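Local atomic coordinates of receptor-like protein kinase ANXUR1 (PDB entry 6FIG), a protein that probably acts at the plant cell surface as a receptor-like serine/threonine kinase in reproduction, its ectodomain built from two tandem malectin-like modules. Residues 263-274 with 343-353; 249-257 with 360-368. All coordinates share one frame; numbering follows the deposited sequence.

In the fold
Both contacts belong to the malectin-like ectodomain and lie on the same side of the chain's centre, their own centres about 12 Å apart. Contact 1 pairs strands 268-273 and 344-351 in a four-stranded antiparallel sheet and carries an N-linked glycan on Asn267; contact 2 joins strand 252-255 to strand 363-372 beside a calcium ion. Along the chain, contact 2 brackets contact 1. They meet at one end, where Asn263 ND2 lies 2.8 Å from Gly257 O and 2.8 Å from Tyr360 O, probably bonding to both, and Pro351 packs on Gln256. Further along, Trp270 lies against Leu364, and the nearest atom of the indole is about 10 Å from the calcium.

Contact 1. Residues 263-274 with 343-353. With NAG (2-acetamido-2-deoxy-beta-D-glucopyranose), chain D.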
loop_
_atom_site.group_PDB
_atom_site.type_symbol
_atom_site.label_atom_id
_atom_site.label_comp_id
_atom_site.label_asym_id
_atom_site.label_seq_id
_atom_site.Cartn_x
_atom_site.Cartn_y
_atom_site.Cartn_z
ATOM N N ASN A 263 38.272 16.600 -12.992
ATOM C CA ASN A 263 37.335 16.895 -11.901
ATOM C C ASN A 263 37.655 18.204 -11.171
ATOM O O ASN A 263 36.778 19.023 -10.930
ATOM C CB ASN A 263 37.255 15.737 -10.907
ATOM C CG ASN A 263 36.747 14.443 -11.535
ATOM O OD1 ASN A 263 36.298 14.424 -12.703
ATOM N ND2 ASN A 263 36.864 13.354 -10.791
ATOM N N LEU A 264 38.936 18.415 -10.886
ATOM C CA LEU A 264 39.393 19.647 -10.245
ATOM C C LEU A 264 39.197 20.923 -11.067
ATOM O O LEU A 264 39.258 22.028 -10.513
ATOM C CB LEU A 264 40.873 19.518 -9.867
ATOM C CG LEU A 264 41.115 18.571 -8.694
ATOM C CD1 LEU A 264 42.563 18.156 -8.653
ATOM C CD2 LEU A 264 40.719 19.239 -7.387
ATOM N N LYS A 265 38.993 20.781 -12.378
ATOM C CA LYS A 265 38.786 21.918 -13.262
ATOM C C LYS A 265 37.335 22.172 -13.623
ATOM O O LYS A 265 37.067 23.009 -14.466
ATOM C CB LYS A 265 39.623 21.728 -14.537
ATOM C CG LYS A 265 41.113 21.710 -14.247
ATOM C CD LYS A 265 41.917 21.280 -15.458
ATOM C CE LYS A 265 43.405 21.290 -15.161
ATOM N NZ LYS A 265 44.153 20.715 -16.300
ATOM N N SER A 266 36.398 21.492 -12.962
ATOM C CA SER A 266 34.987 21.635 -13.320
ATOM C C SER A 266 34.040 21.380 -12.161
ATOM O O SER A 266 34.394 20.751 -11.161
ATOM C CB SER A 266 34.655 20.693 -14.479
ATOM O OG SER A 266 34.977 19.354 -14.147
ATOM N N ASN A 267 32.815 21.886 -12.320
ATOM C CA ASN A 267 31.714 21.591 -11.425
ATOM C C ASN A 267 30.752 20.672 -12.164
ATOM O O ASN A 267 30.520 20.828 -13.376
ATOM C CB ASN A 267 30.946 22.865 -11.081
ATOM C CG ASN A 267 31.513 23.634 -9.900
ATOM O OD1 ASN A 267 31.591 23.126 -8.762
ATOM N ND2 ASN A 267 31.866 24.889 -10.156
ATOM N N LEU A 268 30.186 19.729 -11.436
ATOM C CA LEU A 268 28.966 19.058 -11.864
ATOM C C LEU A 268 27.842 20.018 -11.470
ATOM O O LEU A 268 27.771 20.443 -10.322
ATOM C CB LEU A 268 28.869 17.728 -11.161
ATOM C CG LEU A 268 27.942 16.616 -11.599
ATOM C CD1 LEU A 268 28.108 16.298 -13.072
ATOM C CD2 LEU A 268 28.267 15.395 -10.739
ATOM N N THR A 269 27.008 20.402 -12.438
ATOM C CA THR A 269 26.052 21.489 -12.245
ATOM C C THR A 269 24.647 21.081 -12.686
ATOM O O THR A 269 24.462 20.653 -13.824
ATOM C CB THR A 269 26.482 22.722 -13.052
ATOM O OG1 THR A 269 27.792 23.145 -12.632
ATOM C CG2 THR A 269 25.497 23.903 -12.885
ATOM N N TRP A 270 23.696 21.234 -11.770
ATOM C CA TRP A 270 22.260 21.070 -12.065
ATOM C C TRP A 270 21.591 22.440 -11.991
ATOM O O TRP A 270 21.958 23.267 -11.157
ATOM C CB TRP A 270 21.586 20.147 -11.059
ATOM C CG TRP A 270 22.026 18.716 -11.018
ATOM C CD1 TRP A 270 21.423 17.654 -11.628
ATOM C CD2 TRP A 270 23.160 18.177 -10.309
ATOM N NE1 TRP A 270 22.098 16.484 -11.335
ATOM C CE2 TRP A 270 23.166 16.777 -10.530
ATOM C CE3 TRP A 270 24.162 18.738 -9.507
ATOM C CZ2 TRP A 270 24.119 15.939 -9.974
ATOM C CZ3 TRP A 270 25.094 17.901 -8.944
ATOM C CH2 TRP A 270 25.078 16.518 -9.189
ATOM N N MET A 271 20.607 22.680 -12.852
ATOM C CA MET A 271 19.848 23.928 -12.819
ATOM C C MET A 271 18.348 23.640 -12.896
ATOM O O MET A 271 17.918 22.781 -13.663
ATOM C CB MET A 271 20.257 24.841 -13.966
ATOM C CG MET A 271 19.775 26.284 -13.807
ATOM S SD MET A 271 20.328 27.402 -15.119
ATOM C CE MET A 271 22.073 26.984 -15.180
ATOM N N PHE A 272 17.590 24.420 -12.121
ATOM C CA PHE A 272 16.147 24.242 -11.956
ATOM C C PHE A 272 15.426 25.575 -12.072
ATOM O O PHE A 272 15.875 26.571 -11.492
ATOM C CB PHE A 272 15.871 23.658 -10.584
ATOM C CG PHE A 272 16.534 22.349 -10.375
ATOM C CD1 PHE A 272 15.961 21.191 -10.875
ATOM C CD2 PHE A 272 17.785 22.287 -9.755
ATOM C CE1 PHE A 272 16.589 19.971 -10.719
ATOM C CE2 PHE A 272 18.429 21.070 -9.605
ATOM C CZ PHE A 272 17.828 19.910 -10.091
ATOM N N GLN A 273 14.324 25.578 -12.832
ATOM C CA GLN A 273 13.440 26.721 -12.926
ATOM C C GLN A 273 12.440 26.672 -11.772
ATOM O O GLN A 273 11.743 25.682 -11.601
ATOM C CB GLN A 273 12.705 26.704 -14.271
ATOM C CG GLN A 273 13.636 26.784 -15.472
ATOM C CD GLN A 273 14.429 28.080 -15.536
ATOM O OE1 GLN A 273 13.919 29.155 -15.198
ATOM N NE2 GLN A 273 15.676 27.989 -15.991
ATOM N N ILE A 274 12.406 27.733 -10.975
ATOM C CA ILE A 274 11.506 27.822 -9.813
ATOM C C ILE A 274 10.798 29.196 -9.778
ATOM O O ILE A 274 10.879 29.962 -10.735
ATOM C CB ILE A 274 12.261 27.481 -8.507
ATOM C CG1 ILE A 274 13.581 28.255 -8.370
ATOM C CG2 ILE A 274 12.553 25.972 -8.423
ATOM C CD1 ILE A 274 13.473 29.755 -8.263
ATOM N N GLU A 343 14.877 33.338 -10.742
ATOM C CA GLU A 343 14.006 32.224 -11.149
ATOM C C GLU A 343 14.722 30.880 -11.336
ATOM O O GLU A 343 14.093 29.936 -11.815
ATOM C CB GLU A 343 13.200 32.517 -12.428
ATOM C CG GLU A 343 12.519 33.871 -12.510
ATOM C CD GLU A 343 12.441 34.375 -13.943
ATOM O OE1 GLU A 343 11.989 33.607 -14.822
ATOM O OE2 GLU A 343 12.848 35.528 -14.190
ATOM N N GLU A 344 16.000 30.782 -10.946
ATOM C CA GLU A 344 16.737 29.510 -11.006
ATOM C C GLU A 344 17.387 29.152 -9.679
ATOM O O GLU A 344 17.771 30.027 -8.899
ATOM C CB GLU A 344 17.817 29.548 -12.095
ATOM C CG GLU A 344 17.264 29.491 -13.520
ATOM C CD GLU A 344 18.232 30.004 -14.589
ATOM O OE1 GLU A 344 19.345 30.468 -14.255
ATOM O OE2 GLU A 344 17.872 29.962 -15.790
ATOM N N ILE A 345 17.486 27.854 -9.438
ATOM C CA ILE A 345 18.351 27.292 -8.417
ATOM C C ILE A 345 19.413 26.492 -9.169
ATOM O O ILE A 345 19.090 25.709 -10.068
ATOM C CB ILE A 345 17.589 26.404 -7.432
ATOM C CG1 ILE A 345 16.778 27.290 -6.471
ATOM C CG2 ILE A 345 18.537 25.485 -6.637
ATOM C CD1 ILE A 345 15.767 26.523 -5.665
ATOM N N THR A 346 20.680 26.732 -8.818
ATOM C CA THR A 346 21.779 25.928 -9.340
ATOM C C THR A 346 22.395 25.145 -8.201
ATOM O O THR A 346 22.551 25.656 -7.086
ATOM C CB THR A 346 22.876 26.770 -10.014
ATOM O OG1 THR A 346 23.411 27.729 -9.089
ATOM C CG2 THR A 346 22.328 27.470 -11.244
ATOM N N LEU A 347 22.720 23.886 -8.464
ATOM C CA LEU A 347 23.427 23.063 -7.486
ATOM C C LEU A 347 24.736 22.677 -8.147
ATOM O O LEU A 347 24.713 22.219 -9.288
ATOM C CB LEU A 347 22.622 21.834 -7.141
ATOM C CG LEU A 347 23.320 20.804 -6.268
ATOM C CD1 LEU A 347 23.607 21.356 -4.888
ATOM C CD2 LEU A 347 22.474 19.550 -6.161
ATOM N N GLN A 348 25.867 22.887 -7.464
ATOM C CA GLN A 348 27.174 22.570 -8.072
ATOM C C GLN A 348 28.021 21.805 -7.097
ATOM O O GLN A 348 27.959 22.066 -5.912
ATOM C CB GLN A 348 27.902 23.829 -8.494
ATOM C CG GLN A 348 27.177 24.593 -9.582
ATOM C CD GLN A 348 27.845 25.891 -9.888
ATOM O OE1 GLN A 348 27.878 26.794 -9.046
ATOM N NE2 GLN A 348 28.427 25.996 -11.085
ATOM N N MET A 349 28.772 20.831 -7.597
ATOM C CA MET A 349 29.780 20.170 -6.775
ATOM C C MET A 349 31.082 19.957 -7.534
ATOM O O MET A 349 31.100 19.805 -8.750
ATOM C CB MET A 349 29.262 18.879 -6.129
ATOM C CG MET A 349 28.676 17.836 -7.045
ATOM S SD MET A 349 28.004 16.446 -6.084
ATOM C CE MET A 349 26.840 17.194 -5.010
ATOM N N THR A 350 32.176 19.954 -6.770
ATOM C CA THR A 350 33.522 19.862 -7.329
ATOM C C THR A 350 34.386 19.295 -6.209
ATOM O O THR A 350 34.035 19.446 -5.043
ATOM C CB THR A 350 34.023 21.249 -7.823
ATOM O OG1 THR A 350 35.249 21.129 -8.572
ATOM C CG2 THR A 350 34.251 22.215 -6.664
ATOM N N PRO A 351 35.528 18.671 -6.542
ATOM C CA PRO A 351 36.301 18.095 -5.439
ATOM C C PRO A 351 36.916 19.164 -4.540
ATOM O O PRO A 351 37.244 20.258 -4.999
ATOM C CB PRO A 351 37.437 17.333 -6.160
ATOM C CG PRO A 351 36.964 17.191 -7.566
ATOM C CD PRO A 351 36.185 18.421 -7.834
ATOM N N SER A 352 37.085 18.804 -3.271
ATOM C CA SER A 352 37.823 19.633 -2.333
ATOM C C SER A 352 39.267 19.148 -2.324
ATOM O O SER A 352 39.542 17.947 -2.450
ATOM C CB SER A 352 37.235 19.506 -0.929
ATOM O OG SER A 352 38.033 20.194 0.030
ATOM N N THR A 353 40.188 20.083 -2.153
ATOM C CA THR A 353 41.573 19.718 -1.897
ATOM C C THR A 353 41.892 19.668 -0.397
ATOM O O THR A 353 43.021 19.289 -0.015
ATOM C CB THR A 353 42.543 20.678 -2.595
ATOM O OG1 THR A 353 42.241 22.023 -2.209
ATOM C CG2 THR A 353 42.431 20.524 -4.112
HETATM C C1 NAG D . 32.344 25.802 -9.155
HETATM C C2 NAG D . 33.576 26.578 -9.573
HETATM C C3 NAG D . 33.849 27.735 -8.617
HETATM C C4 NAG D . 32.596 28.541 -8.321
HETATM C C5 NAG D . 31.497 27.602 -7.841
HETATM C C6 NAG D . 30.193 28.273 -7.423
HETATM C C7 NAG D . 35.292 25.189 -10.665
HETATM C C8 NAG D . 36.396 24.192 -10.416
HETATM N N2 NAG D . 34.675 25.619 -9.561
HETATM O O3 NAG D . 34.834 28.589 -9.198
HETATM O O4 NAG D . 32.871 29.480 -7.278
HETATM O O5 NAG D . 31.258 26.699 -8.912
HETATM O O6 NAG D . 29.506 28.812 -8.557
HETATM O O7 NAG D . 35.000 25.567 -11.796
#
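Strands 268-273 and 344-351 form an antiparallel ladder in a four-stranded sheet, held by paired backbone bonds such as Trp270 N to Leu347 O at 2.9 Å. The strands run at 164° to each other. On the face bearing Leu268, Trp270 and Phe272, the indole lies alongside Leu347, with Trp270 CE3 3.8 Å from Leu347 CD2. Met349 crosses to the same ring in a Met-aromatic contact, its sulfur at the ring edge. Trp270 NE1 is bonded to Asp214, which fixes the outer end of the indole, and Leu364 and Leu367 of strand 363-372 help to cover this face.

The other face is more polar. Gln273 NE2 donates to Glu344 OE2 at 3.0 Å, reaching it because the glutamine chain bends at chi2 (-63°). Gln348 runs beside Thr269 and makes a weak bond from its NE2 to Thr269 OG1, while its OE1 lies 2.6 Å from O6 of the sugar. That sugar is linked covalently through C1 to Asn267 ND2. Thr350 OG1, anti to its own N (chi1 -170°), donates to Ser266 O at 2.8 Å from above the carbonyl plane and ties the turn before the strand to the sheet. An apolar inner face and a glycan-bearing outer one suit a sheet of the malectin-like beta-sandwich.

Contact 2. Residues 249-257 with 360-368; sequences IYKTARSQG and YDSSLNGLE. With CA (calcium ion), chain H.
Asp361 OD1 accepts from three backbone amides: Gly257 N at 3.1 Å, and more weakly Gln256 N and its neighbour Ser362 N. Gly257 N approaches from above the carboxylate plane in a fairly straight bond (162°). The carboxylate swings back to this turn because CG stands anti to the backbone N (chi1 -159°), and its OD2 takes a water bond that leads on to Ser255 OG, which is also held by Val225. Next to it, Ser362 OG donates to Gln256 OE1 at 2.8 Å, while Gln256 NE2 is held by Asn263 O and Ser266 O.

Beyond this turn the strands pair through Arg254 and Leu364, whose backbones exchange two bonds, Arg254 N to Leu364 O being 3.0 Å. The arginine side chain leads away to a salt bridge with Asp214.

At the far end Asn365 ND2 bonds only weakly to Tyr250 O, the main polar partner of this side chain being Cys287, and Asn365 O binds calcium at 2.4 Å. Thr252 grips the ion twice, through O and OG1, and Ile249 O joins in; Asn192 and Val193 complete the six ligands. Asn365 and Gly366 both face His285, forming a classic beta bulge in strand 363-372 at a calcium site of the malectin-like domain.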
loop_
_atom_site.group_PDB
_atom_site.type_symbol
_atom_site.label_atom_id
_atom_site.label_comp_id
_atom_site.label_asym_id
_atom_site.label_seq_id
_atom_site.Cartn_x
_atom_site.Cartn_y
_atom_site.Cartn_z
ATOM N N ILE A 249 17.170 4.621 -4.944
ATOM C CA ILE A 249 17.801 5.935 -5.028
ATOM C C ILE A 249 19.270 5.828 -4.620
ATOM O O ILE A 249 20.167 6.356 -5.311
ATOM C CB ILE A 249 17.095 6.959 -4.092
ATOM C CG1 ILE A 249 15.698 7.271 -4.637
ATOM C CG2 ILE A 249 17.933 8.215 -3.853
ATOM C CD1 ILE A 249 15.686 7.989 -5.962
ATOM N N TYR A 250 19.501 5.139 -3.512
ATOM C CA TYR A 250 20.832 5.050 -2.907
ATOM C C TYR A 250 21.767 4.104 -3.650
ATOM O O TYR A 250 22.985 4.205 -3.483
ATOM C CB TYR A 250 20.683 4.693 -1.426
ATOM C CG TYR A 250 19.906 5.740 -0.674
ATOM C CD1 TYR A 250 20.406 7.024 -0.521
ATOM C CD2 TYR A 250 18.644 5.474 -0.167
ATOM C CE1 TYR A 250 19.700 7.992 0.154
ATOM C CE2 TYR A 250 17.927 6.440 0.523
ATOM C CZ TYR A 250 18.435 7.708 0.644
ATOM O OH TYR A 250 17.742 8.681 1.319
ATOM N N LYS A 251 21.225 3.226 -4.499
ATOM C CA LYS A 251 22.053 2.277 -5.266
ATOM C C LYS A 251 22.604 2.825 -6.588
ATOM O O LYS A 251 23.325 2.110 -7.310
ATOM C CB LYS A 251 21.273 0.977 -5.533
ATOM C CG LYS A 251 20.965 0.217 -4.263
ATOM C CD LYS A 251 20.078 -1.003 -4.514
ATOM C CE LYS A 251 19.658 -1.624 -3.188
ATOM N NZ LYS A 251 18.709 -2.778 -3.337
ATOM N N THR A 252 22.258 4.064 -6.934
ATOM C CA THR A 252 22.840 4.727 -8.083
ATOM C C THR A 252 23.280 6.128 -7.710
ATOM O O THR A 252 22.698 6.767 -6.838
ATOM C CB THR A 252 21.878 4.831 -9.269
ATOM O OG1 THR A 252 20.694 5.503 -8.840
ATOM C CG2 THR A 252 21.544 3.438 -9.834
ATOM N N ALA A 253 24.272 6.628 -8.434
ATOM C CA ALA A 253 24.764 7.982 -8.221
ATOM C C ALA A 253 25.329 8.566 -9.504
ATOM O O ALA A 253 25.668 7.844 -10.455
ATOM C CB ALA A 253 25.833 7.986 -7.120
ATOM N N ARG A 254 25.424 9.885 -9.522
ATOM C CA ARG A 254 26.202 10.581 -10.539
ATOM C C ARG A 254 27.443 11.082 -9.833
ATOM O O ARG A 254 27.368 11.612 -8.724
ATOM C CB ARG A 254 25.430 11.735 -11.173
ATOM C CG ARG A 254 26.109 12.350 -12.389
ATOM C CD ARG A 254 25.253 13.412 -13.046
ATOM N NE ARG A 254 23.983 12.846 -13.519
ATOM C CZ ARG A 254 23.834 12.122 -14.633
ATOM N NH1 ARG A 254 24.857 11.887 -15.454
ATOM N NH2 ARG A 254 22.635 11.650 -14.960
ATOM N N SER A 255 28.580 10.900 -10.484
ATOM C CA SER A 255 29.857 11.389 -9.969
ATOM C C SER A 255 30.562 12.152 -11.064
ATOM O O SER A 255 30.110 12.175 -12.208
ATOM C CB SER A 255 30.704 10.220 -9.480
ATOM O OG SER A 255 31.132 9.415 -10.562
ATOM N N GLN A 256 31.686 12.779 -10.733
ATOM C CA GLN A 256 32.457 13.474 -11.761
ATOM C C GLN A 256 33.260 12.511 -12.585
ATOM O O GLN A 256 33.346 12.678 -13.788
ATOM C CB GLN A 256 33.322 14.564 -11.167
ATOM C CG GLN A 256 32.501 15.784 -10.818
ATOM C CD GLN A 256 33.361 16.895 -10.289
ATOM O OE1 GLN A 256 33.662 16.917 -9.096
ATOM N NE2 GLN A 256 33.779 17.809 -11.165
ATOM N N GLY A 257 33.829 11.495 -11.944
ATOM C CA GLY A 257 34.456 10.373 -12.658
ATOM C C GLY A 257 35.876 10.075 -12.196
ATOM O O GLY A 257 36.326 10.620 -11.185
ATOM N N TYR A 360 39.954 12.811 -6.053
ATOM C CA TYR A 360 39.368 14.123 -6.288
ATOM C C TYR A 360 38.109 13.909 -7.116
ATOM O O TYR A 360 38.171 13.773 -8.329
ATOM C CB TYR A 360 40.355 15.051 -6.966
ATOM C CG TYR A 360 41.560 15.315 -6.099
ATOM C CD1 TYR A 360 41.462 16.169 -5.002
ATOM C CD2 TYR A 360 42.781 14.688 -6.342
ATOM C CE1 TYR A 360 42.554 16.414 -4.187
ATOM C CE2 TYR A 360 43.882 14.942 -5.526
ATOM C CZ TYR A 360 43.737 15.799 -4.445
ATOM O OH TYR A 360 44.810 16.053 -3.616
ATOM N N ASP A 361 36.979 13.832 -6.425
ATOM C CA ASP A 361 35.704 13.437 -7.051
ATOM C C ASP A 361 34.568 13.996 -6.212
ATOM O O ASP A 361 34.779 14.552 -5.128
ATOM C CB ASP A 361 35.648 11.896 -7.122
ATOM C CG ASP A 361 34.646 11.345 -8.175
ATOM O OD1 ASP A 361 34.042 12.112 -8.939
ATOM O OD2 ASP A 361 34.488 10.092 -8.207
ATOM N N SER A 362 33.358 13.858 -6.735
ATOM C CA SER A 362 32.147 14.221 -6.000
ATOM C C SER A 362 31.033 13.303 -6.476
ATOM O O SER A 362 31.119 12.719 -7.549
ATOM C CB SER A 362 31.778 15.675 -6.246
ATOM O OG SER A 362 31.507 15.915 -7.615
ATOM N N SER A 363 30.004 13.152 -5.656
ATOM C CA SER A 363 28.868 12.308 -6.049
ATOM C C SER A 363 27.599 12.718 -5.328
ATOM O O SER A 363 27.632 13.401 -4.307
ATOM C CB SER A 363 29.153 10.819 -5.831
ATOM O OG SER A 363 29.213 10.496 -4.448
ATOM N N LEU A 364 26.486 12.275 -5.898
ATOM C CA LEU A 364 25.172 12.554 -5.368
ATOM C C LEU A 364 24.253 11.405 -5.809
ATOM O O LEU A 364 24.359 10.941 -6.953
ATOM C CB LEU A 364 24.665 13.889 -5.910
ATOM C CG LEU A 364 23.266 14.348 -5.427
ATOM C CD1 LEU A 364 23.256 14.613 -3.936
ATOM C CD2 LEU A 364 22.860 15.589 -6.203
ATOM N N ASN A 365 23.361 10.964 -4.917
ATOM C CA ASN A 365 22.474 9.814 -5.227
ATOM C C ASN A 365 21.021 10.195 -5.509
ATOM O O ASN A 365 20.333 9.495 -6.237
ATOM C CB ASN A 365 22.497 8.793 -4.098
ATOM C CG ASN A 365 23.900 8.268 -3.785
ATOM O OD1 ASN A 365 24.765 9.051 -3.360
ATOM N ND2 ASN A 365 24.124 6.942 -3.934
ATOM N N GLY A 366 20.566 11.298 -4.942
ATOM C CA GLY A 366 19.183 11.733 -5.115
ATOM C C GLY A 366 19.063 13.197 -4.785
ATOM O O GLY A 366 19.924 13.768 -4.090
ATOM N N LEU A 367 17.967 13.810 -5.236
ATOM C CA LEU A 367 17.751 15.224 -4.986
ATOM C C LEU A 367 16.279 15.556 -4.966
ATOM O O LEU A 367 15.585 15.243 -5.915
ATOM C CB LEU A 367 18.429 16.074 -6.060
ATOM C CG LEU A 367 18.328 17.597 -5.946
ATOM C CD1 LEU A 367 18.910 18.157 -4.644
ATOM C CD2 LEU A 367 19.010 18.219 -7.145
ATOM N N GLU A 368 15.850 16.250 -3.925
ATOM C CA GLU A 368 14.496 16.803 -3.891
ATOM C C GLU A 368 14.589 18.283 -3.628
ATOM O O GLU A 368 15.450 18.742 -2.867
ATOM C CB GLU A 368 13.680 16.136 -2.816
ATOM C CG GLU A 368 13.472 14.657 -3.057
ATOM C CD GLU A 368 12.844 13.987 -1.870
ATOM O OE1 GLU A 368 13.546 13.740 -0.871
ATOM O OE2 GLU A 368 11.589 13.758 -1.867
HETATM CA CA CA H . 20.492 7.505 -7.470
HETATM O O HOH W 1 33.570 8.497 -10.025
#